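Long form salivary protein D7L1 (Anopheles stephensi, PDB 3NHT) binds and sequesters cysteinyl leukotrienes and thromboxane A2 analogues, blunting the host's response to the bite while the female mosquito feeds on blood. Local coordinates at residues Trp39-Asn44 and Ala115-His120; Thr48-Lys53 and Gly107-Leu112; Lys151-His156 and Lys289-Val294. All blocks are in the same frame, centred on the assembly; numbering follows the deposited sequence.

Interaction 1 of 3, residues Trp39-Asn44 and Ala115-His120; sequences WRLEPN and AYLPVH. With U46 ((5E)-7-{6-[(1E)-3-hydroxyoct-1-enyl]-2-oxabicyclo[2.2.1]hept-5-yl}hept-5-enoic acid), chain B.
Trp39 meets His120 through its backbone carbonyl: His120 NE2 donates to Trp39 O at 2.8 Å. With CG anti to the backbone N (chi1 175°), His120 carries its imidazole out from the helix to this oxygen. The oxygen lies in the plane of the imidazole, while the nitrogen approaches from above the carbonyl plane, 41° out of it, and the bond is bent, with 144° at the hydrogen. CE1 of the same ring sits at the edge of the indole, 4.1 Å from Trp39 CE3. One indole face is covered by the hydroxyoctenyl chain of the bound U46, whose CAH comes within 3.3 Å of Trp39 NE1. Trp39 has positive phi and is the C-prime residue of a Schellman motif, so the turn that ends helix 29-37 also presents the carbonyl to His120 and the indole to the ligand; Trp39 is itself a leukotriene C4 binding residue. Arg40 turns away from helix 109-130 and forms a side-on salt bridge with Glu42, Arg40 NE to OE2 and NH2 to OE1, the latter 2.8 Å. Leu41 faces the helix. Leu41 CD1 makes a CH-pi contact over a face of the His120 ring, 3.8 Å from its centroid, and also lies at the edge of the Tyr116 ring. Its other branch, CD2, touches the ligand tail at CAM, 3.8 Å away, and its CB rests against Leu117 CD1.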
# COMPACT_ATOMS: atom_id res chain seq x y z
N TRP A 39 3.17 3.16 18.31
CA TRP A 39 1.74 3.50 18.31
C TRP A 39 1.41 4.62 19.31
O TRP A 39 0.37 4.61 19.98
CB TRP A 39 0.87 2.24 18.51
CG TRP A 39 0.80 1.41 17.26
CD1 TRP A 39 1.84 0.76 16.66
CD2 TRP A 39 -0.36 1.15 16.46
NE1 TRP A 39 1.40 0.09 15.53
CE2 TRP A 39 0.06 0.32 15.38
CE3 TRP A 39 -1.71 1.53 16.53
CZ2 TRP A 39 -0.82 -0.13 14.40
CZ3 TRP A 39 -2.59 1.08 15.55
CH2 TRP A 39 -2.14 0.26 14.49
N ARG A 40 2.33 5.57 19.41
CA ARG A 40 2.11 6.78 20.20
C ARG A 40 1.83 7.93 19.24
O ARG A 40 2.64 8.24 18.37
CB ARG A 40 3.32 7.08 21.08
CG ARG A 40 3.50 6.05 22.18
CD ARG A 40 4.80 6.25 22.94
NE ARG A 40 4.79 7.50 23.70
CZ ARG A 40 5.72 7.86 24.57
NH1 ARG A 40 6.76 7.07 24.81
NH2 ARG A 40 5.61 9.01 25.21
N LEU A 41 0.65 8.54 19.38
CA LEU A 41 0.25 9.66 18.52
C LEU A 41 0.83 10.95 19.08
O LEU A 41 0.11 11.83 19.57
CB LEU A 41 -1.27 9.73 18.36
CG LEU A 41 -1.91 8.58 17.56
CD1 LEU A 41 -3.43 8.74 17.49
CD2 LEU A 41 -1.31 8.51 16.17
N GLU A 42 2.15 11.04 19.01
CA GLU A 42 2.93 12.13 19.56
C GLU A 42 4.07 12.41 18.58
O GLU A 42 4.42 11.54 17.77
CB GLU A 42 3.52 11.73 20.92
CG GLU A 42 2.50 11.43 22.01
CD GLU A 42 3.08 10.57 23.12
OE1 GLU A 42 4.22 10.81 23.54
OE2 GLU A 42 2.38 9.65 23.58
N PRO A 43 4.64 13.63 18.61
CA PRO A 43 4.21 14.77 19.42
C PRO A 43 2.89 15.34 18.92
O PRO A 43 2.43 14.99 17.83
CB PRO A 43 5.33 15.79 19.20
CG PRO A 43 5.89 15.47 17.88
CD PRO A 43 5.81 13.96 17.78
N ASN A 44 2.28 16.21 19.72
CA ASN A 44 1.02 16.86 19.38
C ASN A 44 1.28 18.07 18.47
O ASN A 44 1.24 19.23 18.91
CB ASN A 44 0.29 17.26 20.68
CG ASN A 44 -1.08 17.88 20.43
OD1 ASN A 44 -1.63 17.83 19.34
ND2 ASN A 44 -1.63 18.49 21.48
N ALA A 115 -10.36 14.18 17.94
CA ALA A 115 -11.47 13.25 18.17
C ALA A 115 -10.99 11.82 18.44
O ALA A 115 -11.49 11.14 19.34
CB ALA A 115 -12.43 13.27 16.99
N TYR A 116 -10.01 11.36 17.66
CA TYR A 116 -9.58 9.98 17.77
C TYR A 116 -8.64 9.71 18.94
O TYR A 116 -8.59 8.59 19.44
CB TYR A 116 -8.95 9.49 16.45
CG TYR A 116 -8.72 8.00 16.44
CD1 TYR A 116 -9.79 7.11 16.39
CD2 TYR A 116 -7.43 7.48 16.49
CE1 TYR A 116 -9.59 5.74 16.40
CE2 TYR A 116 -7.21 6.11 16.50
CZ TYR A 116 -8.30 5.25 16.47
OH TYR A 116 -8.09 3.89 16.48
N LEU A 117 -7.93 10.74 19.40
CA LEU A 117 -6.88 10.53 20.40
C LEU A 117 -7.32 9.74 21.64
O LEU A 117 -6.64 8.78 22.01
CB LEU A 117 -6.22 11.85 20.80
CG LEU A 117 -5.00 11.75 21.73
CD1 LEU A 117 -3.85 10.94 21.13
CD2 LEU A 117 -4.52 13.13 22.12
N PRO A 118 -8.45 10.11 22.29
CA PRO A 118 -8.83 9.32 23.46
C PRO A 118 -9.28 7.90 23.11
O PRO A 118 -9.08 6.97 23.90
CB PRO A 118 -9.99 10.11 24.07
CG PRO A 118 -10.49 10.99 22.96
CD PRO A 118 -9.30 11.31 22.12
N VAL A 119 -9.86 7.74 21.92
CA VAL A 119 -10.27 6.42 21.45
C VAL A 119 -9.04 5.54 21.25
O VAL A 119 -8.99 4.40 21.71
CB VAL A 119 -11.09 6.51 20.14
CG1 VAL A 119 -11.57 5.12 19.73
CG2 VAL A 119 -12.27 7.46 20.31
N HIS A 120 -8.02 6.11 20.60
CA HIS A 120 -6.73 5.47 20.45
C HIS A 120 -6.10 5.11 21.80
O HIS A 120 -5.64 3.99 21.99
CB HIS A 120 -5.79 6.42 19.71
CG HIS A 120 -4.39 5.91 19.60
ND1 HIS A 120 -4.00 5.00 18.64
CD2 HIS A 120 -3.29 6.20 20.33
CE1 HIS A 120 -2.71 4.74 18.80
NE2 HIS A 120 -2.25 5.47 19.80
OAX U46 B . 4.53 -7.69 9.41
CAW U46 B . 5.32 -6.67 9.94
OAY U46 B . 6.71 -6.73 9.94
CAR U46 B . 4.69 -5.41 10.56
CAQ U46 B . 3.23 -5.68 10.95
CAP U46 B . 2.63 -4.38 11.49
CAO U46 B . 3.28 -4.10 12.85
CAN U46 B . 3.26 -2.72 13.29
CAF U46 B . 2.65 -1.54 12.52
CAD U46 B . 3.63 -0.37 12.65
CAC U46 B . 5.01 -0.67 12.04
CAB U46 B . 5.48 0.53 11.28
CAT U46 B . 4.91 -0.91 10.54
OAS U46 B . 4.34 0.22 9.73
CAA U46 B . 4.25 1.31 10.80
CAE U46 B . 3.22 0.87 11.83
CAG U46 B . 2.76 2.02 12.73
CAH U46 B . 1.36 2.19 12.98
CAI U46 B . 0.95 3.32 13.91
OAU U46 B . 1.88 4.51 14.02
CAJ U46 B . -0.51 3.72 13.82
CAK U46 B . -0.99 4.67 14.92
CAL U46 B . -2.43 5.16 14.86
CAM U46 B . -2.84 6.09 13.72
CAV U46 B . -4.32 6.51 13.68

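Interaction 2 of 3, residues Thr48-Lys53 and Gly107-Leu112; sequences THCYAK and GSCVDL. With U46 ((5E)-7-{6-[(1E)-3-hydroxyoct-1-enyl]-2-oxabicyclo[2.2.1]hept-5-yl}hept-5-enoic acid), chain B.
The imidazole of His49 carries Val110 on one face: CG2 stands 3.9 Å from the ring centroid, 27° off the normal and displaced toward the rim, in a CH-pi contact. The two side chains run alongside each other, pointing the same way, and Asn44 OD1 is hydrogen-bonded to His49 NE2. On the side of helix 46-58 away from this contact, Tyr51 has the ligand at its ring edge, in plane, and its OH donates to the U46 hydroxyl OAU at 2.7 Å. Trp36 stacks on the Tyr51 ring, which is part of the thromboxane A2 site. Between helices 46-58 and 109-130 runs the Cys50-Cys109 disulfide, SG to SG 2.0 Å with a chi3 of 100°. Such cross-links between helices are characteristic of the PBP/GOBP (odorant-binding) family. Lys53 leaves its backbone with CG anti to N (chi1 174°) and stays extended to the end, which carries NZ to within 2.8 Å of Gly107 O. Along the way its CG meets Leu112 CD1 at 3.6 Å. Ser108 is the N-cap of helix 109-130, its OG accepting from Asp111 N. The covalent link therefore fixes this helix start against helix 46-58, the helix bearing Tyr51, while the lysine supplies a polar tie to the carbonyl just before the cap and lays its aliphatic part on leucine.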
# COMPACT_ATOMS: atom_id res chain seq x y z
N THR A 48 2.12 14.97 13.19
CA THR A 48 1.38 13.84 13.74
C THR A 48 -0.11 13.92 13.41
O THR A 48 -0.72 12.90 13.10
CB THR A 48 1.61 13.70 15.25
OG1 THR A 48 3.02 13.58 15.49
CG2 THR A 48 0.92 12.45 15.79
N HIS A 49 -0.70 15.12 13.45
CA HIS A 49 -2.14 15.24 13.16
C HIS A 49 -2.47 14.66 11.79
O HIS A 49 -3.41 13.87 11.65
CB HIS A 49 -2.64 16.69 13.21
CG HIS A 49 -2.38 17.39 14.50
ND1 HIS A 49 -2.32 18.76 14.59
CD2 HIS A 49 -2.16 16.92 15.75
CE1 HIS A 49 -2.07 19.11 15.84
NE2 HIS A 49 -1.96 18.01 16.56
N CYS A 50 -1.70 15.06 10.78
CA CYS A 50 -1.97 14.60 9.44
C CYS A 50 -1.56 13.15 9.21
O CYS A 50 -2.17 12.46 8.39
CB CYS A 50 -1.36 15.54 8.39
SG CYS A 50 -2.20 17.16 8.32
N TYR A 51 -0.55 12.69 9.93
CA TYR A 51 -0.22 11.27 9.94
C TYR A 51 -1.42 10.45 10.44
O TYR A 51 -1.82 9.47 9.80
CB TYR A 51 1.04 10.97 10.76
CG TYR A 51 1.23 9.48 10.96
CD1 TYR A 51 1.54 8.65 9.89
CD2 TYR A 51 1.07 8.91 12.23
CE1 TYR A 51 1.69 7.29 10.06
CE2 TYR A 51 1.23 7.54 12.42
CZ TYR A 51 1.53 6.75 11.32
OH TYR A 51 1.65 5.39 11.45
N ALA A 52 -2.00 10.88 11.56
CA ALA A 52 -3.17 10.20 12.11
C ALA A 52 -4.33 10.19 11.12
O ALA A 52 -4.95 9.15 10.91
CB ALA A 52 -3.59 10.83 13.43
N LYS A 53 -4.61 11.34 10.49
CA LYS A 53 -5.66 11.40 9.48
C LYS A 53 -5.36 10.42 8.32
O LYS A 53 -6.25 9.73 7.83
CB LYS A 53 -5.84 12.83 8.96
CG LYS A 53 -6.84 12.90 7.80
CD LYS A 53 -7.23 14.32 7.41
CE LYS A 53 -8.25 14.23 6.29
NZ LYS A 53 -8.76 15.56 5.83
N GLY A 107 -13.18 17.75 9.66
CA GLY A 107 -12.43 16.72 8.97
C GLY A 107 -10.97 17.05 8.75
O GLY A 107 -10.25 16.29 8.12
N SER A 108 -10.53 18.19 9.29
CA SER A 108 -9.12 18.58 9.21
C SER A 108 -8.26 17.60 9.99
O SER A 108 -8.77 16.85 10.83
CB SER A 108 -8.93 19.97 9.81
OG SER A 108 -9.17 19.94 11.20
N CYS A 109 -6.96 17.63 9.74
CA CYS A 109 -6.05 16.75 10.46
C CYS A 109 -6.20 16.91 11.96
O CYS A 109 -6.33 15.93 12.69
CB CYS A 109 -4.61 17.04 10.06
SG CYS A 109 -4.20 16.74 8.33
N VAL A 110 -6.19 18.15 12.45
CA VAL A 110 -6.26 18.36 13.88
C VAL A 110 -7.61 17.94 14.49
O VAL A 110 -7.64 17.40 15.60
CB VAL A 110 -5.84 19.80 14.30
CG1 VAL A 110 -6.90 20.84 13.91
CG2 VAL A 110 -5.58 19.86 15.80
N ASP A 111 -8.70 18.16 13.75
CA ASP A 111 -10.03 17.79 14.25
C ASP A 111 -10.12 16.27 14.39
O ASP A 111 -10.64 15.76 15.39
CB ASP A 111 -11.15 18.32 13.34
CG ASP A 111 -11.48 19.78 13.60
OD1 ASP A 111 -11.02 20.33 14.62
OD2 ASP A 111 -12.24 20.35 12.78
N LEU A 112 -9.58 15.55 13.41
CA LEU A 112 -9.60 14.09 13.46
C LEU A 112 -8.67 13.55 14.55
O LEU A 112 -9.03 12.63 15.28
CB LEU A 112 -9.30 13.49 12.08
CG LEU A 112 -10.30 13.81 10.96
CD1 LEU A 112 -9.93 13.05 9.73
CD2 LEU A 112 -11.74 13.49 11.37
OAX U46 B . 4.53 -7.69 9.41
CAW U46 B . 5.32 -6.67 9.94
OAY U46 B . 6.71 -6.73 9.94
CAR U46 B . 4.69 -5.41 10.56
CAQ U46 B . 3.23 -5.68 10.95
CAP U46 B . 2.63 -4.38 11.49
CAO U46 B . 3.28 -4.10 12.85
CAN U46 B . 3.26 -2.72 13.29
CAF U46 B . 2.65 -1.54 12.52
CAD U46 B . 3.63 -0.37 12.65
CAC U46 B . 5.01 -0.67 12.04
CAB U46 B . 5.48 0.53 11.28
CAT U46 B . 4.91 -0.91 10.54
OAS U46 B . 4.34 0.22 9.73
CAA U46 B . 4.25 1.31 10.80
CAE U46 B . 3.22 0.87 11.83
CAG U46 B . 2.76 2.02 12.73
CAH U46 B . 1.36 2.19 12.98
CAI U46 B . 0.95 3.32 13.91
OAU U46 B . 1.88 4.51 14.02
CAJ U46 B . -0.51 3.72 13.82
CAK U46 B . -0.99 4.67 14.92
CAL U46 B . -2.43 5.16 14.86
CAM U46 B . -2.84 6.09 13.72
CAV U46 B . -4.32 6.51 13.68

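Interaction 3 of 3, residues Lys151-His156 and Lys289-Val294; sequences KGESFH and KLNTTV. With U46 ((5E)-7-{6-[(1E)-3-hydroxyoct-1-enyl]-2-oxabicyclo[2.2.1]hept-5-yl}hept-5-enoic acid), chain B.
Glu153 and Asn291 lie alongside each other and point the same way, carboxylate and amide planes only 14° apart. It is the carbon chain of the glutamate that touches: Glu153 CG is 3.6 Å from Asn291 ND2. Both have CG anti to the backbone N (chi1 -179° for Glu153), and because the segments run nearly parallel, their directions 10° apart, the pair leaves together. A water donates to Glu153 OE2 and is weakly linked to the amide nitrogen, while OE1 accepts from Gln150 N. Their backbones form a single bridge, the two segments running the same way. Asn291 N donates to Gly152 O at 2.8 Å, almost in line with the C=O bond, and Ser154 N returns a bond to Asn291 O at 3.0 Å. Ser154 turns toward the other segment, its OG 3.6 Å from Thr292 CA; it is the N-cap of helix 155-163, binding Ala157 N and also Glu262. Thr293 CG2 rests 3.7 Å from His156 C, while Thr293 OG1 is hydrogen-bonded to Glu262 and the His156 ring goes off to an edge-to-face contact with Phe258. Lys151 NZ donates to the carboxylate oxygen OAY of U46 at 2.7 Å, as befits a residue of the leukotriene C4 and thromboxane A2 sites. Two main-chain bonds thus join the C-terminal tail to the lead-in of helix 155-163, while the lysine probably offsets the ligand's charge.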
# COMPACT_ATOMS: atom_id res chain seq x y z
N LYS A 151 5.53 -10.38 3.03
CA LYS A 151 6.70 -9.51 3.12
C LYS A 151 7.85 -10.24 2.43
O LYS A 151 7.97 -11.47 2.53
CB LYS A 151 7.09 -9.22 4.57
CG LYS A 151 6.10 -8.39 5.39
CD LYS A 151 6.73 -7.97 6.72
CE LYS A 151 6.96 -9.17 7.62
NZ LYS A 151 7.87 -8.86 8.77
N GLY A 152 8.69 -9.49 1.73
CA GLY A 152 9.80 -10.07 0.99
C GLY A 152 9.44 -10.54 -0.41
O GLY A 152 10.33 -10.87 -1.19
N GLU A 153 8.15 -10.57 -0.74
CA GLU A 153 7.68 -11.03 -2.04
C GLU A 153 7.21 -9.81 -2.82
O GLU A 153 6.37 -9.06 -2.33
CB GLU A 153 6.51 -12.00 -1.84
CG GLU A 153 5.92 -12.58 -3.12
CD GLU A 153 4.74 -13.51 -2.86
OE1 GLU A 153 4.04 -13.35 -1.83
OE2 GLU A 153 4.50 -14.39 -3.70
N SER A 154 7.75 -9.58 -4.02
CA SER A 154 7.27 -8.45 -4.81
C SER A 154 5.89 -8.74 -5.37
O SER A 154 5.50 -9.91 -5.54
CB SER A 154 8.24 -8.10 -5.94
OG SER A 154 8.28 -9.12 -6.93
N PHE A 155 5.14 -7.68 -5.67
CA PHE A 155 3.88 -7.90 -6.35
C PHE A 155 4.09 -8.58 -7.69
O PHE A 155 3.30 -9.43 -8.08
CB PHE A 155 3.02 -6.63 -6.45
CG PHE A 155 1.90 -6.61 -5.45
CD1 PHE A 155 0.88 -7.56 -5.52
CD2 PHE A 155 1.88 -5.67 -4.42
CE1 PHE A 155 -0.15 -7.58 -4.57
CE2 PHE A 155 0.87 -5.70 -3.46
CZ PHE A 155 -0.15 -6.65 -3.55
N HIS A 156 5.19 -8.24 -8.36
CA HIS A 156 5.45 -8.86 -9.66
C HIS A 156 5.60 -10.38 -9.53
O HIS A 156 5.05 -11.13 -10.34
CB HIS A 156 6.67 -8.23 -10.33
CG HIS A 156 6.57 -6.74 -10.52
ND1 HIS A 156 6.40 -5.87 -9.46
CD2 HIS A 156 6.63 -5.98 -11.64
CE1 HIS A 156 6.34 -4.63 -9.93
NE2 HIS A 156 6.48 -4.67 -11.24
N LYS A 289 18.15 -10.19 -3.21
CA LYS A 289 18.04 -10.64 -1.82
C LYS A 289 16.63 -11.07 -1.45
O LYS A 289 16.42 -11.68 -0.40
CB LYS A 289 18.46 -9.51 -0.88
CG LYS A 289 19.91 -9.09 -1.03
CD LYS A 289 20.23 -7.92 -0.11
CE LYS A 289 21.42 -7.11 -0.60
NZ LYS A 289 21.56 -5.82 0.15
N LEU A 290 15.66 -10.75 -2.30
CA LEU A 290 14.25 -10.93 -1.97
C LEU A 290 13.57 -11.86 -2.98
O LEU A 290 14.19 -12.28 -3.96
CB LEU A 290 13.55 -9.56 -1.90
CG LEU A 290 14.12 -8.61 -0.83
CD1 LEU A 290 13.60 -7.20 -1.04
CD2 LEU A 290 13.83 -9.10 0.58
N ASN A 291 12.30 -12.16 -2.74
CA ASN A 291 11.51 -13.02 -3.61
C ASN A 291 10.89 -12.16 -4.72
O ASN A 291 9.74 -11.71 -4.62
CB ASN A 291 10.45 -13.78 -2.80
CG ASN A 291 9.58 -14.70 -3.65
OD1 ASN A 291 9.88 -15.00 -4.80
ND2 ASN A 291 8.47 -15.15 -3.06
N THR A 292 11.68 -11.93 -5.76
CA THR A 292 11.33 -11.02 -6.86
C THR A 292 11.48 -11.72 -8.21
O THR A 292 11.84 -12.90 -8.29
CB THR A 292 12.23 -9.77 -6.87
OG1 THR A 292 13.55 -10.15 -7.25
CG2 THR A 292 12.26 -9.08 -5.51
N THR A 293 11.22 -10.98 -9.29
CA THR A 293 11.32 -11.50 -10.64
C THR A 293 12.62 -11.10 -11.33
O THR A 293 12.72 -11.15 -12.55
CB THR A 293 10.12 -11.04 -11.51
OG1 THR A 293 10.12 -9.61 -11.61
CG2 THR A 293 8.79 -11.53 -10.94
N VAL A 294 13.61 -10.70 -10.54
CA VAL A 294 14.92 -10.27 -11.05
C VAL A 294 15.69 -11.41 -11.72
O VAL A 294 15.47 -12.59 -11.41
CB VAL A 294 15.76 -9.61 -9.91
CG1 VAL A 294 16.31 -10.66 -8.95
CG2 VAL A 294 16.90 -8.75 -10.46
OAX U46 B . 4.53 -7.69 9.41
CAW U46 B . 5.32 -6.67 9.94
OAY U46 B . 6.71 -6.73 9.94
CAR U46 B . 4.69 -5.41 10.56
CAQ U46 B . 3.23 -5.68 10.95
CAP U46 B . 2.63 -4.38 11.49
CAO U46 B . 3.28 -4.10 12.85
CAN U46 B . 3.26 -2.72 13.29
CAF U46 B . 2.65 -1.54 12.52
CAD U46 B . 3.63 -0.37 12.65
CAC U46 B . 5.01 -0.67 12.04
CAB U46 B . 5.48 0.53 11.28
CAT U46 B . 4.91 -0.91 10.54
OAS U46 B . 4.34 0.22 9.73
CAA U46 B . 4.25 1.31 10.80
CAE U46 B . 3.22 0.87 11.83
CAG U46 B . 2.76 2.02 12.73
CAH U46 B . 1.36 2.19 12.98
CAI U46 B . 0.95 3.32 13.91
OAU U46 B . 1.88 4.51 14.02
CAJ U46 B . -0.51 3.72 13.82
CAK U46 B . -0.99 4.67 14.92
CAL U46 B . -2.43 5.16 14.86
CAM U46 B . -2.84 6.09 13.72
CAV U46 B . -4.32 6.51 13.68
O HOH W 1 6.23 -15.90 -5.58

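How the interactions relate
Interactions 1 and 2 are neighbours, their centres 10 Å apart, and both use helix 109-130. Interaction 2 is nested along the chain inside the loop that interaction 1 closes, and the two touch directly, Pro43 O meeting Thr48 OG1. Interaction 3 follows later in the sequence, on the opposite side of the chain's centre. Its nearest atoms lie about 13 Å from interaction 1 and about 15 Å from interaction 2, and the bound U46 bridges that space. The hydroxyoctenyl tail lies among residues of 39-44, 48-53 and 115-120, whereas the carboxylate reaches 151-156. A single eicosanoid analogue is thus held both by the adjoining interactions 1 and 2 and by Lys151 of interaction 3, which touches neither.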